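Local coordinates for centromeric protein-C, isoform A (Drosophila melanogaster, PDB 6O2K) that probably acts as a chromatin-protein adaptor in the kinetochore, this chain being the dimeric cupin domain at the C-terminal end of the protein, at residues D32-A35 against S36-S39. Residues are numbered along the deposited sequence; the frame is centred on the assembly and turned at random.
Sequences DENA and SVSS
The flat carboxamide of Asn34 leaves the contact with Val37 to the methylene beneath it: CG2 of the valine lies 3.9 Å from Asn34 CB, while the amide itself is turned to the second subunit. With CG anti to the carbonyl carbon (chi1 -68°), the amide swings beside its own backbone N and directs ND2 out of the turn to that subunit, where it donates to Ser109 OG and His108 O; Val107 of the second subunit packs on the same asparagine. Asp32, which bears the other flat group, comes nearest Ser39 with its CB, 4.1 Å from Ser39 OG. A water may join the pair, but its 2.4 Å separation from Asp32 OD2 is implausibly short, and Ser39 has two conformers, so this bridge is doubtful.

The chain reverses in a type I beta turn from Asn34 to Val37, closed by Val37 N donating to Asn34 O at 3.1 Å. The N-H runs fairly straight at 159°, yet the donor stands 58° out of the carbonyl plane, reaching the oxygen from above. Beyond the turn the two backbones no longer pair directly. A water bridges them instead, donating to Asp32 O (2.8 Å) and to Val37 O (2.7 Å), while Val37 CG1 rests near Asp32 CA.

The turn links the short 3-10 segment to strand 37-38, which pairs antiparallel with a strand of the second subunit and carries the sheet across the dimer interface. One direct bond and a bridging water thus hold the turn, while the buried Val37 packs against Asn34 and against Ser109 of the second subunit. The turn therefore sits at the dimer interface and places both Asn34 ND2 and strand 37-38 against the second subunit, consistent with a part in dimerization of the cupin domain.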
# COMPACT_ATOMS: atom_id res chain seq x y z
N ASP B 32 -8.00 16.00 6.14
CA ASP B 32 -7.34 15.46 7.33
C ASP B 32 -8.03 15.90 8.60
O ASP B 32 -7.63 15.45 9.69
CB ASP B 32 -5.84 15.82 7.38
CG ASP B 32 -5.57 17.34 7.50
OD1 ASP B 32 -6.44 18.10 7.97
OD2 ASP B 32 -4.45 17.77 7.15
N GLU B 33 -9.05 16.76 8.50
CA GLU B 33 -9.89 16.98 9.67
C GLU B 33 -10.87 15.83 9.92
O GLU B 33 -11.47 15.78 11.00
CB GLU B 33 -10.66 18.31 9.52
CG GLU B 33 -9.74 19.54 9.58
CD GLU B 33 -10.49 20.87 9.65
OE1 GLU B 33 -11.53 21.04 8.97
OE2 GLU B 33 -10.04 21.74 10.40
N ASN B 34 -11.00 14.89 8.99
CA ASN B 34 -11.99 13.82 9.09
C ASN B 34 -11.45 12.66 9.94
O ASN B 34 -10.31 12.22 9.75
CB ASN B 34 -12.39 13.30 7.71
CG ASN B 34 -13.17 14.33 6.90
OD1 ASN B 34 -13.65 15.33 7.43
ND2 ASN B 34 -13.30 14.07 5.60
N ALA B 35 -12.28 12.17 10.87
CA ALA B 35 -11.83 11.16 11.82
C ALA B 35 -11.31 9.91 11.12
O ALA B 35 -10.32 9.31 11.56
CB ALA B 35 -12.95 10.79 12.79
N SER B 36 -11.94 9.52 10.00
CA SER B 36 -11.58 8.29 9.30
C SER B 36 -10.38 8.43 8.37
O SER B 36 -9.90 7.42 7.86
CB SER B 36 -12.77 7.80 8.47
OG SER B 36 -13.75 7.21 9.30
N VAL B 37 -9.89 9.64 8.13
CA VAL B 37 -8.81 9.84 7.17
C VAL B 37 -7.48 9.83 7.92
O VAL B 37 -7.35 10.41 9.00
CB VAL B 37 -9.01 11.16 6.39
CG1 VAL B 37 -7.74 11.56 5.66
CG2 VAL B 37 -10.17 11.03 5.40
N SER B 38 -6.49 9.15 7.33
CA SER B 38 -5.08 9.26 7.72
C SER B 38 -4.28 9.68 6.50
O SER B 38 -4.08 8.88 5.57
CB SER B 38 -4.57 7.94 8.30
OG SER B 38 -5.33 7.59 9.44
N SER B 39 -3.81 10.93 6.51
CA SER B 39 -3.09 11.50 5.38
C SER B 39 -1.61 11.15 5.46
O SER B 39 -1.05 10.99 6.53
CB SER B 39 -3.26 13.02 5.34
OG SER B 39 -2.57 13.62 6.43
O HOH W 1 -6.37 12.92 9.48
O HOH W 2 -2.64 16.24 6.74